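Long-range contact in CG4930 (Drosophila melanogaster, PDB 3ISM), which inhibits the nuclease EndoG by forming a complex with it, and probably also acts as a ribonuclease inhibitor: residues W127-P138 with F157-F167. The protein carries 1 engineered substitution. Residues are numbered along the deposited sequence; the frame is centred on the assembly and turned at random.
Sequences WRDVLVKKQLGP and FYAHAGCTAPF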
ATOM      1  N   TRP C 127       5.372 -21.350  44.760  1.00 29.50           N
ATOM      2  CA  TRP C 127       5.569 -19.900  44.730  1.00 29.28           C
ATOM      3  C   TRP C 127       6.879 -19.574  44.020  1.00 29.33           C
ATOM      4  O   TRP C 127       6.875 -18.825  43.061  1.00 29.42           O
ATOM      5  CB  TRP C 127       5.507 -19.287  46.137  1.00 28.65           C
ATOM      6  CG  TRP C 127       5.934 -17.835  46.245  1.00 27.98           C
ATOM      7  CD1 TRP C 127       6.971 -17.348  46.992  1.00 28.39           C
ATOM      8  CD2 TRP C 127       5.355 -16.698  45.583  1.00 28.26           C
ATOM      9  NE1 TRP C 127       7.072 -15.983  46.846  1.00 27.68           N
ATOM     10  CE2 TRP C 127       6.088 -15.558  45.991  1.00 27.89           C
ATOM     11  CE3 TRP C 127       4.285 -16.527  44.688  1.00 28.01           C
ATOM     12  CZ2 TRP C 127       5.787 -14.272  45.538  1.00 27.66           C
ATOM     13  CZ3 TRP C 127       3.993 -15.249  44.231  1.00 28.25           C
ATOM     14  CH2 TRP C 127       4.734 -14.137  44.662  1.00 28.16           C
ATOM     15  N   ARG C 128       7.970 -20.199  44.452  1.00 29.47           N
ATOM     16  CA  ARG C 128       9.296 -19.949  43.893  1.00 30.28           C
ATOM     17  C   ARG C 128       9.496 -20.463  42.464  1.00 29.93           C
ATOM     18  O   ARG C 128       9.995 -19.730  41.606  1.00 29.83           O
ATOM     19  CB  ARG C 128      10.383 -20.518  44.808  1.00 30.11           C
ATOM     20  CG  ARG C 128      10.545 -19.761  46.116  1.00 31.38           C
ATOM     21  CD  ARG C 128      11.771 -20.215  46.900  1.00 32.70           C
ATOM     22  NE  ARG C 128      11.674 -21.632  47.252  1.00 37.98           N
ATOM     23  CZ  ARG C 128      11.359 -22.086  48.462  1.00 39.74           C
ATOM     24  NH1 ARG C 128      11.123 -21.238  49.463  1.00 40.07           N
ATOM     25  NH2 ARG C 128      11.290 -23.395  48.670  1.00 40.50           N
ATOM     26  N   ASP C 129       9.101 -21.710  42.211  1.00 29.87           N
ATOM     27  CA  ASP C 129       9.436 -22.390  40.953  1.00 29.83           C
ATOM     28  C   ASP C 129       8.448 -22.081  39.840  1.00 29.53           C
ATOM     29  O   ASP C 129       8.810 -22.075  38.666  1.00 30.20           O
ATOM     30  CB  ASP C 129       9.508 -23.910  41.153  1.00 29.88           C
ATOM     31  CG  ASP C 129      10.521 -24.322  42.213  1.00 31.08           C
ATOM     32  OD1 ASP C 129      11.523 -23.597  42.401  1.00 30.60           O
ATOM     33  OD2 ASP C 129      10.311 -25.380  42.858  1.00 32.61           O
ATOM     34  N   VAL C 130       7.198 -21.840  40.209  1.00 29.19           N
ATOM     35  CA  VAL C 130       6.168 -21.588  39.223  1.00 29.34           C
ATOM     36  C   VAL C 130       5.795 -20.103  39.128  1.00 29.39           C
ATOM     37  O   VAL C 130       6.107 -19.462  38.112  1.00 29.60           O
ATOM     38  CB  VAL C 130       4.919 -22.493  39.420  1.00 29.28           C
ATOM     39  CG1 VAL C 130       3.893 -22.205  38.359  1.00 29.57           C
ATOM     40  CG2 VAL C 130       5.320 -23.981  39.363  1.00 29.85           C
ATOM     41  N   LEU C 131       5.142 -19.549  40.153  1.00 28.50           N
ATOM     42  CA  LEU C 131       4.618 -18.184  40.038  1.00 28.13           C
ATOM     43  C   LEU C 131       5.723 -17.137  39.834  1.00 28.04           C
ATOM     44  O   LEU C 131       5.581 -16.221  39.011  1.00 27.70           O
ATOM     45  CB  LEU C 131       3.728 -17.814  41.226  1.00 27.77           C
ATOM     46  CG  LEU C 131       2.441 -18.641  41.380  1.00 29.02           C
ATOM     47  CD1 LEU C 131       1.550 -18.172  42.546  1.00 26.84           C
ATOM     48  CD2 LEU C 131       1.648 -18.615  40.101  1.00 29.59           C
ATOM     49  N   VAL C 132       6.813 -17.278  40.586  1.00 27.43           N
ATOM     50  CA  VAL C 132       7.929 -16.344  40.510  1.00 27.56           C
ATOM     51  C   VAL C 132       8.811 -16.637  39.283  1.00 28.54           C
ATOM     52  O   VAL C 132       8.952 -15.776  38.401  1.00 28.36           O
ATOM     53  CB  VAL C 132       8.781 -16.334  41.812  1.00 27.55           C
ATOM     54  CG1 VAL C 132      10.067 -15.535  41.623  1.00 26.27           C
ATOM     55  CG2 VAL C 132       7.973 -15.783  42.990  1.00 25.75           C
ATOM     56  N   LYS C 133       9.381 -17.842  39.211  1.00 29.12           N
ATOM     57  CA  LYS C 133      10.328 -18.156  38.138  1.00 30.57           C
ATOM     58  C   LYS C 133       9.729 -18.050  36.736  1.00 30.86           C
ATOM     59  O   LYS C 133      10.371 -17.527  35.827  1.00 31.26           O
ATOM     60  CB  LYS C 133      10.960 -19.533  38.314  1.00 31.14           C
ATOM     61  CG  LYS C 133      12.228 -19.691  37.480  1.00 33.21           C
ATOM     62  CD  LYS C 133      12.731 -21.112  37.433  1.00 38.02           C
ATOM     63  CE  LYS C 133      13.947 -21.200  36.505  1.00 41.36           C
ATOM     64  NZ  LYS C 133      13.766 -22.300  35.513  1.00 42.20           N
ATOM     65  N   LYS C 134       8.500 -18.530  36.562  1.00 31.08           N
ATOM     66  CA  LYS C 134       7.854 -18.486  35.248  1.00 31.36           C
ATOM     67  C   LYS C 134       7.166 -17.142  34.990  1.00 31.66           C
ATOM     68  O   LYS C 134       6.503 -16.970  33.966  1.00 31.77           O
ATOM     69  CB  LYS C 134       6.867 -19.641  35.081  1.00 31.04           C
ATOM     70  CG  LYS C 134       7.523 -21.022  34.953  1.00 31.59           C
ATOM     71  CD  LYS C 134       6.461 -22.127  34.790  1.00 31.77           C
ATOM     72  CE  LYS C 134       7.029 -23.503  35.097  1.00 32.59           C
ATOM     73  NZ  LYS C 134       8.086 -23.908  34.132  1.00 34.51           N
ATOM     74  N   GLN C 135       7.341 -16.206  35.928  1.00 31.66           N
ATOM     75  CA  GLN C 135       6.754 -14.859  35.857  1.00 31.99           C
ATOM     76  C   GLN C 135       5.251 -14.884  35.553  1.00 31.16           C
ATOM     77  O   GLN C 135       4.785 -14.263  34.587  1.00 31.17           O
ATOM     78  CB  GLN C 135       7.532 -13.976  34.871  1.00 32.13           C
ATOM     79  CG  GLN C 135       9.034 -13.890  35.194  1.00 33.10           C
ATOM     80  CD  GLN C 135       9.803 -12.968  34.262  1.00 34.07           C
ATOM     81  OE1 GLN C 135       9.402 -11.828  34.026  1.00 37.19           O
ATOM     82  NE2 GLN C 135      10.926 -13.459  33.736  1.00 36.58           N
ATOM     83  N   LEU C 136       4.495 -15.612  36.374  1.00 29.90           N
ATOM     84  CA  LEU C 136       3.055 -15.770  36.130  1.00 29.65           C
ATOM     85  C   LEU C 136       2.170 -14.859  36.976  1.00 29.25           C
ATOM     86  O   LEU C 136       0.988 -15.134  37.175  1.00 29.26           O
ATOM     87  CB  LEU C 136       2.608 -17.238  36.233  1.00 29.16           C
ATOM     88  CG  LEU C 136       3.361 -18.213  35.310  1.00 29.38           C
ATOM     89  CD1 LEU C 136       2.981 -19.660  35.594  1.00 27.45           C
ATOM     90  CD2 LEU C 136       3.206 -17.878  33.809  1.00 29.69           C
ATOM     91  N   GLY C 137       2.740 -13.755  37.441  1.00 29.25           N
ATOM     92  CA  GLY C 137       1.984 -12.740  38.160  1.00 28.77           C
ATOM     93  C   GLY C 137       1.265 -11.828  37.180  1.00 28.70           C
ATOM     94  O   GLY C 137       1.034 -12.211  36.042  1.00 28.63           O
ATOM     95  N   PRO C 138       0.904 -10.610  37.622  1.00 28.66           N
ATOM     96  CA  PRO C 138       0.126  -9.716  36.770  1.00 28.60           C
ATOM     97  C   PRO C 138       0.729  -9.481  35.380  1.00 28.76           C
ATOM     98  O   PRO C 138       1.959  -9.410  35.215  1.00 28.45           O
ATOM     99  CB  PRO C 138       0.093  -8.410  37.575  1.00 28.39           C
ATOM    100  CG  PRO C 138       0.204  -8.856  38.998  1.00 28.67           C
ATOM    101  CD  PRO C 138       1.192 -10.001  38.935  1.00 28.42           C
ATOM    102  N   PHE C 157       4.267  -7.523  43.681  1.00 26.73           N
ATOM    103  CA  PHE C 157       3.557  -8.798  43.687  1.00 26.19           C
ATOM    104  C   PHE C 157       4.501  -9.923  44.130  1.00 26.56           C
ATOM    105  O   PHE C 157       4.121 -10.811  44.889  1.00 25.81           O
ATOM    106  CB  PHE C 157       2.994  -9.118  42.294  1.00 25.62           C
ATOM    107  CG  PHE C 157       2.449 -10.536  42.153  1.00 25.17           C
ATOM    108  CD1 PHE C 157       1.128 -10.824  42.472  1.00 23.19           C
ATOM    109  CD2 PHE C 157       3.256 -11.566  41.687  1.00 24.11           C
ATOM    110  CE1 PHE C 157       0.631 -12.121  42.350  1.00 21.94           C
ATOM    111  CE2 PHE C 157       2.768 -12.864  41.579  1.00 23.27           C
ATOM    112  CZ  PHE C 157       1.454 -13.137  41.902  1.00 22.90           C
ATOM    113  N   TYR C 158       5.739  -9.849  43.643  1.00 26.65           N
ATOM    114  CA  TYR C 158       6.698 -10.933  43.753  1.00 26.43           C
ATOM    115  C   TYR C 158       7.542 -10.870  45.035  1.00 26.38           C
ATOM    116  O   TYR C 158       8.245 -11.825  45.355  1.00 26.03           O
ATOM    117  CB  TYR C 158       7.626 -10.898  42.532  1.00 26.29           C
ATOM    118  CG  TYR C 158       6.963 -11.250  41.204  1.00 26.06           C
ATOM    119  CD1 TYR C 158       6.527 -10.256  40.331  1.00 26.05           C
ATOM    120  CD2 TYR C 158       6.809 -12.578  40.814  1.00 24.53           C
ATOM    121  CE1 TYR C 158       5.924 -10.581  39.100  1.00 25.44           C
ATOM    122  CE2 TYR C 158       6.225 -12.913  39.603  1.00 26.23           C
ATOM    123  CZ  TYR C 158       5.785 -11.918  38.748  1.00 26.16           C
ATOM    124  OH  TYR C 158       5.202 -12.282  37.554  1.00 27.43           O
ATOM    125  N   ALA C 159       7.481  -9.744  45.748  1.00 26.78           N
ATOM    126  CA  ALA C 159       8.326  -9.513  46.923  1.00 27.31           C
ATOM    127  C   ALA C 159       7.761 -10.155  48.172  1.00 27.65           C
ATOM    128  O   ALA C 159       7.408  -9.461  49.125  1.00 27.84           O
ATOM    129  CB  ALA C 159       8.537  -8.019  47.157  1.00 27.19           C
ATOM    130  N   HIS C 160       7.690 -11.480  48.170  1.00 28.28           N
ATOM    131  CA  HIS C 160       7.153 -12.233  49.289  1.00 28.94           C
ATOM    132  C   HIS C 160       7.934 -13.523  49.439  1.00 28.95           C
ATOM    133  O   HIS C 160       8.357 -14.110  48.433  1.00 28.57           O
ATOM    134  CB  HIS C 160       5.661 -12.528  49.074  1.00 29.22           C
ATOM    135  CG  HIS C 160       4.793 -11.313  49.187  1.00 30.66           C
ATOM    136  ND1 HIS C 160       4.477 -10.524  48.101  1.00 31.74           N
ATOM    137  CD2 HIS C 160       4.232 -10.713  50.264  1.00 31.49           C
ATOM    138  CE1 HIS C 160       3.734  -9.505  48.500  1.00 31.90           C
ATOM    139  NE2 HIS C 160       3.566  -9.599  49.807  1.00 32.93           N
ATOM    140  N   ALA C 161       8.119 -13.942  50.694  1.00 28.42           N
ATOM    141  CA  ALA C 161       8.795 -15.203  51.042  1.00 28.60           C
ATOM    142  C   ALA C 161      10.259 -15.257  50.586  1.00 28.54           C
ATOM    143  O   ALA C 161      10.740 -16.282  50.104  1.00 28.68           O
ATOM    144  CB  ALA C 161       7.999 -16.415  50.519  1.00 28.14           C
ATOM    145  N   GLY C 162      10.959 -14.142  50.743  1.00 28.76           N
ATOM    146  CA  GLY C 162      12.347 -14.036  50.303  1.00 29.24           C
ATOM    147  C   GLY C 162      12.569 -13.933  48.796  1.00 29.34           C
ATOM    148  O   GLY C 162      13.711 -13.932  48.351  1.00 29.93           O
ATOM    149  N   CYS C 163      11.502 -13.839  48.009  1.00 29.17           N
ATOM    150  CA  CYS C 163      11.634 -13.726  46.546  1.00 29.42           C
ATOM    151  C   CYS C 163      11.584 -12.296  46.048  1.00 29.23           C
ATOM    152  O   CYS C 163      11.108 -11.411  46.738  1.00 29.25           O
ATOM    153  CB  CYS C 163      10.525 -14.500  45.840  1.00 29.17           C
ATOM    154  SG  CYS C 163      10.614 -16.270  46.060  1.00 30.90           S
ATOM    155  N   THR C 164      12.080 -12.082  44.833  1.00 29.49           N
ATOM    156  CA  THR C 164      11.914 -10.817  44.136  1.00 29.69           C
ATOM    157  C   THR C 164      11.538 -11.126  42.680  1.00 29.46           C
ATOM    158  O   THR C 164      11.672 -12.268  42.224  1.00 29.66           O
ATOM    159  CB  THR C 164      13.189  -9.924  44.195  1.00 29.60           C
ATOM    160  OG1 THR C 164      14.309 -10.647  43.678  1.00 31.23           O
ATOM    161  CG2 THR C 164      13.508  -9.469  45.626  1.00 30.20           C
ATOM    162  N   ALA C 165      11.026 -10.129  41.969  1.00 28.83           N
ATOM    163  CA  ALA C 165      10.693 -10.300  40.562  1.00 28.95           C
ATOM    164  C   ALA C 165      11.967 -10.634  39.775  1.00 29.31           C
ATOM    165  O   ALA C 165      12.996  -9.993  39.988  1.00 28.93           O
ATOM    166  CB  ALA C 165      10.054  -9.031  40.030  1.00 28.65           C
ATOM    167  N   PRO C 166      11.917 -11.660  38.896  1.00 29.68           N
ATOM    168  CA  PRO C 166      13.086 -12.001  38.067  1.00 30.26           C
ATOM    169  C   PRO C 166      13.525 -10.835  37.182  1.00 30.75           C
ATOM    170  O   PRO C 166      14.704 -10.740  36.838  1.00 30.79           O
ATOM    171  CB  PRO C 166      12.580 -13.142  37.185  1.00 30.00           C
ATOM    172  CG  PRO C 166      11.431 -13.697  37.919  1.00 29.91           C
ATOM    173  CD  PRO C 166      10.782 -12.556  38.620  1.00 29.71           C
ATOM    174  N   PHE C 167      12.582  -9.953  36.848  1.00 31.08           N
ATOM    175  CA  PHE C 167      12.881  -8.753  36.078  1.00 31.38           C
ATOM    176  C   PHE C 167      13.306  -7.535  36.909  1.00 32.24           C
ATOM    177  O   PHE C 167      13.530  -6.449  36.350  1.00 32.41           O
ATOM    178  CB  PHE C 167      11.685  -8.374  35.215  1.00 30.73           C
ATOM    179  CG  PHE C 167      10.420  -8.128  35.989  1.00 30.23           C
ATOM    180  CD1 PHE C 167       9.410  -9.069  35.998  1.00 28.95           C
ATOM    181  CD2 PHE C 167      10.226  -6.944  36.688  1.00 29.36           C
ATOM    182  CE1 PHE C 167       8.236  -8.842  36.701  1.00 29.29           C
ATOM    183  CE2 PHE C 167       9.054  -6.712  37.395  1.00 29.06           C
ATOM    184  CZ  PHE C 167       8.054  -7.659  37.394  1.00 29.03           C
TER
HETATM  185  O   HOH W   1       4.525 -10.118  36.151  1.00 17.88           O
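Trp127, on helix 124-132, meets the loop 157-167 with the edge of its indole, a worked example of a loop fastened to a helix. Its NE1 donates to His160 O at 2.8 Å (156° at the hydrogen), with the acceptor near the ring plane but the donor well above the carbonyl plane. The opposite face of that carbonyl takes Cys163 N, so the type I' turn from His160 to Cys163 closes on the atom that holds the indole. Cys163 SG lies obliquely beside the five-membered ring and 3.5 Å from Arg128 CG. With CG anti to the backbone N (chi1 170°), the indole reaches across to Phe157, Trp127 CZ3 lying 3.8 Å from Phe157 CE2. A second grip follows the Schellman motif at Gln135: Gly137 N donates to Tyr158 OH at 2.9 Å, and a water joins this hydroxyl to Pro138 O. Pro138 CD sits over one face of Phe157, 3.7 Å from its ring centroid, and Gly137 CA also makes a CH-pi contact there. Farther out, Arg115 of helix 104-120 hydrogen-bonds Phe157 O. A leucine in place of Trp127, lacking the N-H, would probably leave His160 O with only the turn's Cys163 N of the donors described here, and open a gap beside Phe157. Two N-H donors, one side-chain and one backbone, thus pin a mixed interface of rings, aliphatic groups and carbonyls at two separate points.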